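Local coordinates for putative branched-chain amino acid ABC transporter, periplasmic branched-chain amino acid-binding protein (PDB 4RU0) that probably binds branched-chain amino acids or related small solutes in the periplasm and delivers them to an ABC transporter for uptake, at residues 262-267 with 284-289; 288-293 with 323-328; 296-301 with 378-383. All coordinates share one frame; numbering follows the deposited sequence.

Contact 1 (262-267 with 284-289); sequences DHIIGD and KGYLAL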
# COMPACT_ATOMS: atom_id res chain seq x y z
N ASP A 262 8.04 18.65 -11.95
CA ASP A 262 7.10 17.75 -12.62
C ASP A 262 7.85 16.66 -13.39
O ASP A 262 7.25 15.90 -14.15
CB ASP A 262 6.17 18.54 -13.56
CG ASP A 262 6.91 19.20 -14.70
OD1 ASP A 262 8.13 19.45 -14.57
OD2 ASP A 262 6.26 19.48 -15.73
N HIS A 263 9.16 16.58 -13.18
CA HIS A 263 9.95 15.44 -13.65
C HIS A 263 10.28 14.55 -12.47
O HIS A 263 11.09 13.63 -12.59
CB HIS A 263 11.24 15.89 -14.33
CG HIS A 263 11.03 16.66 -15.60
ND1 HIS A 263 12.06 16.96 -16.47
CD2 HIS A 263 9.91 17.18 -16.16
CE1 HIS A 263 11.59 17.64 -17.50
NE2 HIS A 263 10.28 17.79 -17.33
N ILE A 264 9.67 14.84 -11.32
CA ILE A 264 9.87 14.05 -10.11
C ILE A 264 8.65 13.19 -9.83
O ILE A 264 7.53 13.71 -9.76
CB ILE A 264 10.16 14.93 -8.88
CG1 ILE A 264 11.27 15.94 -9.17
CG2 ILE A 264 10.51 14.07 -7.66
CD1 ILE A 264 11.68 16.75 -7.96
N ILE A 265 8.85 11.89 -9.67
CA ILE A 265 7.74 10.99 -9.37
C ILE A 265 7.94 10.31 -8.03
O ILE A 265 8.88 9.54 -7.84
CB ILE A 265 7.55 9.92 -10.45
CG1 ILE A 265 7.44 10.56 -11.83
CG2 ILE A 265 6.32 9.09 -10.14
CD1 ILE A 265 7.36 9.56 -12.97
N GLY A 266 7.04 10.59 -7.10
CA GLY A 266 7.17 10.05 -5.76
C GLY A 266 6.68 8.62 -5.61
O GLY A 266 5.76 8.18 -6.31
N ASP A 267 7.32 7.90 -4.70
CA ASP A 267 6.85 6.62 -4.19
C ASP A 267 5.42 6.76 -3.67
O ASP A 267 4.96 7.87 -3.39
CB ASP A 267 7.78 6.15 -3.07
CG ASP A 267 7.58 4.70 -2.72
OD1 ASP A 267 6.70 4.39 -1.90
OD2 ASP A 267 8.34 3.87 -3.27
N LYS A 284 4.70 22.60 -6.80
CA LYS A 284 3.74 22.64 -7.90
C LYS A 284 4.22 21.79 -9.08
O LYS A 284 5.32 21.98 -9.58
CB LYS A 284 3.51 24.08 -8.37
CG LYS A 284 2.73 24.95 -7.40
CD LYS A 284 2.52 26.34 -7.97
CE LYS A 284 1.57 27.16 -7.12
NZ LYS A 284 0.21 26.57 -7.07
N GLY A 285 3.38 20.86 -9.51
CA GLY A 285 3.72 20.00 -10.64
C GLY A 285 4.20 18.62 -10.25
O GLY A 285 4.24 17.71 -11.08
N TYR A 286 4.57 18.47 -8.98
CA TYR A 286 5.05 17.20 -8.42
C TYR A 286 4.16 16.01 -8.77
O TYR A 286 2.94 16.08 -8.60
CB TYR A 286 5.17 17.34 -6.91
CG TYR A 286 5.58 16.08 -6.16
CD1 TYR A 286 6.90 15.64 -6.17
CD2 TYR A 286 4.65 15.37 -5.42
CE1 TYR A 286 7.27 14.50 -5.48
CE2 TYR A 286 5.02 14.23 -4.72
CZ TYR A 286 6.33 13.80 -4.75
OH TYR A 286 6.69 12.67 -4.05
N LEU A 287 4.77 14.94 -9.26
CA LEU A 287 4.04 13.71 -9.54
C LEU A 287 4.19 12.69 -8.41
O LEU A 287 5.18 12.71 -7.68
CB LEU A 287 4.52 13.08 -10.85
CG LEU A 287 4.46 13.97 -12.10
CD1 LEU A 287 4.85 13.17 -13.34
CD2 LEU A 287 3.09 14.57 -12.25
N ALA A 288 3.21 11.80 -8.27
CA ALA A 288 3.31 10.72 -7.30
C ALA A 288 2.52 9.50 -7.74
O ALA A 288 1.47 9.63 -8.38
CB ALA A 288 2.84 11.19 -5.93
N LEU A 289 3.03 8.32 -7.41
CA LEU A 289 2.31 7.07 -7.67
C LEU A 289 1.35 6.77 -6.52
O LEU A 289 1.62 7.12 -5.37
CB LEU A 289 3.30 5.91 -7.85
CG LEU A 289 4.30 6.00 -9.01
CD1 LEU A 289 5.43 5.00 -8.83
CD2 LEU A 289 3.60 5.79 -10.33
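Ile264, Gly266, Leu287 and Leu289 exchange three backbone hydrogen bonds that hold strands 264-266 and 287-289 together as parallel neighbours. Leu287 N donates to Ile264 O (3.1 Å), Gly266 N to Leu287 O (2.9 Å) and Leu289 N to Gly266 O (2.9 Å). This alternation pairs Ile265 with Leu287 and Gly266 with Ala288, while the N-to-C directions differ by 32°, a twisted parallel pair. A short helix, 273-276, lies in the connection, making the whole a beta-alpha-beta unit.

A weaker CA-H...O contact runs alongside: Ile265 CA lies 3.5 Å from Leu287 O, so this carbonyl receives a C-H as well as the N-H of Gly266.

Apolar contacts occupy both faces of the sheet. On the face carrying Ile265 and Leu287, the branches of Ile265 divide their work. Its CG1 lies 4.0 Å from Leu287 CD1; its CG2, anti to the backbone N because chi1 is -53°, reaches Leu289 CG at 3.9 Å. Helix 157-172 covers this side, with Leu164 and Ile168 against Ile265. On the other face, the torsion of Tyr286 (chi1 177°, ring anti to N) brings the ring alongside strand 264-266, although the side chain sets out away from it. Ile264 CG2 meets the ring at its edge, 3.9 Å from CE1, and the hydroxyl OH comes within 3.2 Å of Gly266 CA, an approach permitted by the bare glycine.

The Tyr286 hydroxyl is hydrogen-bonded to Ala270 O. Asp267 is salt-bridged to Arg241 and accepts from Trp269 N. Direct polar pairing here thus belongs to the main chain, while side-chain contacts across the pair are van der Waals; the charged Asp267 follows directly where strand 264-266 ends, near the ligand pocket.

Contact 2 (288-293 with 323-328); sequences ALTPYP and GSVYYN
The Tyr292 ring turns its edge to Val325, whose CG1 lies near the ring plane, 4.0 Å from Tyr292 CD1. One face of the ring carries Pro291 CG, 3.4 Å above the plane and displaced toward the rim. The second flat group, the Asn328 amide, meets Pro293 O with the acceptor tilted 19° from the amide plane.

The contact joins the exit of strand 287-290 to the start of helix 325-348. Because that helix also packs on helix 47-67 through Tyr326, the arrangement is consistent with an interdomain crossover of the two-lobed periplasmic binding protein fold. Two local motifs shape its sides. An ST turn follows the strand: Thr290 OG1 accepts from Tyr292 N at 3.0 Å, across Pro291. At the helix, Ser324 is the N-cap, its OG accepting from Tyr327 N at 3.2 Å and its carbonyl O from Asn328 N.

Val325, the first residue of the helix, supplies the apolar contact. With CG1 anti to the backbone N (chi1 170°), that methyl meets the Tyr292 ring and also Tyr292 O, at 3.9 Å, while CG2 makes a looser approach to the backbone of Pro293, 4.4 Å from its C. The side chains of Tyr292 and Val325 cross at about a right angle. The tyrosine side chain also touches Trp269 of the ligand pocket and lies about 7 Å, between nearest atoms, from the bound polyether.

The single hydrogen bond between the segments runs from helix to loop. Asn328 ND2 donates to Pro293 O at 2.8 Å, with an angle of 143° at the hydrogen, and the same nitrogen is hydrogen-bonded to Gly295 O.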
# COMPACT_ATOMS: atom_id res chain seq x y z
N ALA A 288 3.21 11.80 -8.27
CA ALA A 288 3.31 10.72 -7.30
C ALA A 288 2.52 9.50 -7.74
O ALA A 288 1.47 9.63 -8.38
CB ALA A 288 2.84 11.19 -5.93
N LEU A 289 3.03 8.32 -7.41
CA LEU A 289 2.31 7.07 -7.67
C LEU A 289 1.35 6.77 -6.52
O LEU A 289 1.62 7.12 -5.37
CB LEU A 289 3.30 5.91 -7.85
CG LEU A 289 4.30 6.00 -9.01
CD1 LEU A 289 5.43 5.00 -8.83
CD2 LEU A 289 3.60 5.79 -10.33
N THR A 290 0.24 6.12 -6.83
CA THR A 290 -0.71 5.73 -5.79
C THR A 290 -1.53 4.51 -6.19
O THR A 290 -1.91 4.36 -7.35
CB THR A 290 -1.69 6.88 -5.45
OG1 THR A 290 -2.62 6.45 -4.45
CG2 THR A 290 -2.46 7.32 -6.68
N PRO A 291 -1.78 3.61 -5.22
CA PRO A 291 -2.69 2.49 -5.44
C PRO A 291 -4.10 2.83 -4.94
O PRO A 291 -5.02 2.03 -5.12
CB PRO A 291 -2.06 1.37 -4.61
CG PRO A 291 -1.48 2.10 -3.45
CD PRO A 291 -1.05 3.47 -3.95
N TYR A 292 -4.23 3.97 -4.29
CA TYR A 292 -5.51 4.47 -3.83
C TYR A 292 -5.63 5.99 -3.94
O TYR A 292 -5.49 6.69 -2.96
CB TYR A 292 -5.79 4.01 -2.40
CG TYR A 292 -4.56 3.78 -1.55
CD1 TYR A 292 -3.81 4.84 -1.11
CD2 TYR A 292 -4.17 2.51 -1.19
CE1 TYR A 292 -2.70 4.65 -0.33
CE2 TYR A 292 -3.06 2.31 -0.42
CZ TYR A 292 -2.33 3.39 0.00
OH TYR A 292 -1.21 3.21 0.77
N PRO A 293 -5.90 6.48 -5.14
CA PRO A 293 -5.90 7.92 -5.46
C PRO A 293 -6.83 8.75 -4.57
O PRO A 293 -7.92 8.30 -4.21
CB PRO A 293 -6.38 7.96 -6.91
CG PRO A 293 -7.11 6.68 -7.11
CD PRO A 293 -6.37 5.68 -6.28
N GLY A 323 -11.73 12.66 1.15
CA GLY A 323 -11.20 11.99 -0.01
C GLY A 323 -9.70 11.96 0.07
O GLY A 323 -9.04 11.67 -0.90
N SER A 324 -9.16 12.27 1.23
CA SER A 324 -7.72 12.36 1.39
C SER A 324 -7.12 11.00 1.16
O SER A 324 -7.76 10.01 1.40
CB SER A 324 -7.33 12.91 2.75
OG SER A 324 -7.21 11.89 3.73
N VAL A 325 -5.89 10.97 0.68
CA VAL A 325 -5.26 9.72 0.28
C VAL A 325 -5.20 8.77 1.48
O VAL A 325 -5.35 7.58 1.35
CB VAL A 325 -3.90 9.97 -0.41
CG1 VAL A 325 -3.09 8.71 -0.64
CG2 VAL A 325 -4.08 10.74 -1.70
N TYR A 326 -4.98 9.35 2.64
CA TYR A 326 -5.00 8.61 3.87
C TYR A 326 -6.37 7.98 4.13
O TYR A 326 -6.45 6.82 4.48
CB TYR A 326 -4.62 9.55 5.00
CG TYR A 326 -3.19 9.98 4.96
CD1 TYR A 326 -2.20 9.07 4.69
CD2 TYR A 326 -2.82 11.28 5.20
CE1 TYR A 326 -0.87 9.45 4.66
CE2 TYR A 326 -1.50 11.67 5.17
CZ TYR A 326 -0.53 10.74 4.90
OH TYR A 326 0.80 11.10 4.88
N TYR A 327 -7.43 8.73 3.92
CA TYR A 327 -8.77 8.21 4.11
C TYR A 327 -9.06 7.09 3.15
O TYR A 327 -9.71 6.12 3.48
CB TYR A 327 -9.81 9.32 3.99
CG TYR A 327 -11.22 8.86 4.27
CD1 TYR A 327 -11.92 8.14 3.34
CD2 TYR A 327 -11.82 9.12 5.48
CE1 TYR A 327 -13.18 7.70 3.59
CE2 TYR A 327 -13.09 8.69 5.75
CZ TYR A 327 -13.77 7.98 4.80
OH TYR A 327 -15.04 7.54 5.05
N ASN A 328 -8.59 7.24 1.93
CA ASN A 328 -8.89 6.29 0.88
C ASN A 328 -8.09 5.00 1.01
O ASN A 328 -8.52 3.94 0.55
CB ASN A 328 -8.65 6.92 -0.49
CG ASN A 328 -9.63 8.03 -0.80
OD1 ASN A 328 -10.30 8.55 0.09
ND2 ASN A 328 -9.73 8.40 -2.07

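Contact 3 (296-301 with 378-383); sequences SDFEIH and LGLMQN
Leu380 meets Phe298 at its very first side-chain atom: CB stands over the ring face, 4.2 Å from the centroid and only 12° off the normal, a CH-pi contact. Beyond CB the chain runs with CG anti to the backbone N (chi1 -173°), and the two methyls beyond CG have separate partners. The CD1 branch stays over the same aromatic face, 4.1 Å from Phe298 CE2.

Phe298 occupies the N-cap position of helix 299-309, so Leu380, in the loop between helix 369-375 and strand 384-385, packs against the first turn of that helix. The backbone bond of Ile300 with Gly376 ties the same two regions together.

The other branch, CD2, reaches into that turn. It meets the edge of the His301 imidazole, 3.6 Å from NE2, and lies 4.0 Å from Ile300 CG2. Both neighbours cross Leu380 at about a right angle, and the His301 ring is itself edge-to-face with Phe322. Just before the leucine, Gly379 brings bare backbone up to the phenyl ring: Phe298 CE1 is 3.3 Å from Gly379 C.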
# COMPACT_ATOMS: atom_id res chain seq x y z
N SER A 296 -12.99 12.41 -3.49
CA SER A 296 -14.21 12.11 -2.75
C SER A 296 -15.40 12.00 -3.68
O SER A 296 -16.55 12.16 -3.27
CB SER A 296 -14.47 13.18 -1.68
OG SER A 296 -14.52 14.47 -2.26
N ASP A 297 -15.12 11.73 -4.96
CA ASP A 297 -16.17 11.70 -5.97
C ASP A 297 -16.34 10.32 -6.61
O ASP A 297 -17.03 10.18 -7.62
CB ASP A 297 -15.89 12.75 -7.05
CG ASP A 297 -16.06 14.16 -6.54
OD1 ASP A 297 -16.96 14.39 -5.70
OD2 ASP A 297 -15.30 15.05 -6.98
N PHE A 298 -15.72 9.31 -6.02
CA PHE A 298 -15.92 7.94 -6.48
C PHE A 298 -17.29 7.46 -6.04
O PHE A 298 -17.90 8.05 -5.14
CB PHE A 298 -14.83 7.02 -5.96
CG PHE A 298 -13.45 7.39 -6.42
CD1 PHE A 298 -12.98 6.95 -7.65
CD2 PHE A 298 -12.62 8.18 -5.64
CE1 PHE A 298 -11.71 7.30 -8.08
CE2 PHE A 298 -11.35 8.52 -6.06
CZ PHE A 298 -10.90 8.08 -7.29
N GLU A 299 -17.78 6.39 -6.66
CA GLU A 299 -19.12 5.89 -6.36
C GLU A 299 -19.30 5.55 -4.89
O GLU A 299 -20.27 5.97 -4.26
CB GLU A 299 -19.45 4.67 -7.22
CG GLU A 299 -20.86 4.13 -6.98
CD GLU A 299 -21.20 2.95 -7.85
OE1 GLU A 299 -20.28 2.38 -8.48
OE2 GLU A 299 -22.40 2.60 -7.92
N ILE A 300 -18.34 4.79 -4.34
CA ILE A 300 -18.40 4.36 -2.95
C ILE A 300 -18.43 5.57 -2.00
O ILE A 300 -19.12 5.55 -0.98
CB ILE A 300 -17.21 3.43 -2.58
CG1 ILE A 300 -17.30 2.97 -1.13
CG2 ILE A 300 -15.88 4.11 -2.85
CD1 ILE A 300 -18.49 2.08 -0.83
N HIS A 301 -17.69 6.62 -2.36
CA HIS A 301 -17.59 7.82 -1.53
C HIS A 301 -18.94 8.51 -1.35
O HIS A 301 -19.21 9.08 -0.29
CB HIS A 301 -16.60 8.80 -2.15
CG HIS A 301 -15.16 8.45 -1.91
ND1 HIS A 301 -14.41 9.03 -0.91
CD2 HIS A 301 -14.35 7.57 -2.54
CE1 HIS A 301 -13.19 8.52 -0.94
NE2 HIS A 301 -13.12 7.64 -1.92
N LEU A 378 -14.46 1.38 -8.62
CA LEU A 378 -13.93 1.30 -9.98
C LEU A 378 -12.68 2.16 -10.21
O LEU A 378 -11.66 1.65 -10.68
CB LEU A 378 -15.01 1.69 -10.99
CG LEU A 378 -14.67 1.31 -12.43
CD1 LEU A 378 -14.30 -0.17 -12.52
CD2 LEU A 378 -15.83 1.63 -13.36
N GLY A 379 -12.75 3.44 -9.87
CA GLY A 379 -11.58 4.29 -10.03
C GLY A 379 -10.62 4.28 -8.85
O GLY A 379 -9.50 4.81 -8.94
N LEU A 380 -11.05 3.68 -7.74
CA LEU A 380 -10.32 3.78 -6.48
C LEU A 380 -9.36 2.61 -6.24
O LEU A 380 -8.26 2.80 -5.72
CB LEU A 380 -11.32 3.88 -5.32
CG LEU A 380 -10.77 4.17 -3.93
CD1 LEU A 380 -9.83 5.36 -3.95
CD2 LEU A 380 -11.93 4.43 -2.97
N MSE A 381 -9.79 1.42 -6.62
CA MSE A 381 -9.00 0.21 -6.39
C MSE A 381 -8.84 -0.58 -7.68
O MSE A 381 -9.76 -0.65 -8.49
CB MSE A 381 -9.66 -0.65 -5.32
CG MSE A 381 -8.99 -2.00 -5.08
SE MSE A 381 -10.07 -3.15 -3.93
CE MSE A 381 -10.42 -1.86 -2.53
N GLN A 382 -7.67 -1.17 -7.87
CA GLN A 382 -7.40 -1.96 -9.07
C GLN A 382 -8.01 -3.36 -8.98
O GLN A 382 -8.55 -3.74 -7.95
CB GLN A 382 -5.89 -2.06 -9.30
CG GLN A 382 -5.15 -2.82 -8.21
CD GLN A 382 -3.65 -2.62 -8.28
OE1 GLN A 382 -2.93 -3.40 -8.92
NE2 GLN A 382 -3.15 -1.58 -7.62
N ASN A 383 -7.91 -4.11 -10.07
CA ASN A 383 -8.26 -5.52 -10.05
C ASN A 383 -7.32 -6.31 -9.16
O ASN A 383 -6.14 -5.96 -9.01
CB ASN A 383 -8.24 -6.11 -11.47
CG ASN A 383 -9.40 -5.62 -12.33
OD1 ASN A 383 -10.03 -4.61 -12.03
ND2 ASN A 383 -9.68 -6.35 -13.41

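Overall arrangement
Followed from the N terminus, the chain first leaves strand 264-266 and returns beside it as strand 287-290, so contact 1 closes a loop within the mixed seven-stranded sheet, with 16 residues between its two segments. Strand 287-290 then serves twice, since Ala288 and Leu289 also begin the first segment of contact 2. Contact 3 opens at 296-301, before contact 2 is completed at 323-328, and closes only at 378-383; these two therefore cross, whereas contact 1 is finished before contact 3 starts. Contacts 2 and 3 also touch, Pro293 CG lying 3.5 Å from Gly379 O. Contacts 2 and 3 together tie the end of interior strand 287-290 to helices 299-309 and 325-348 and to the loop after helix 369-375.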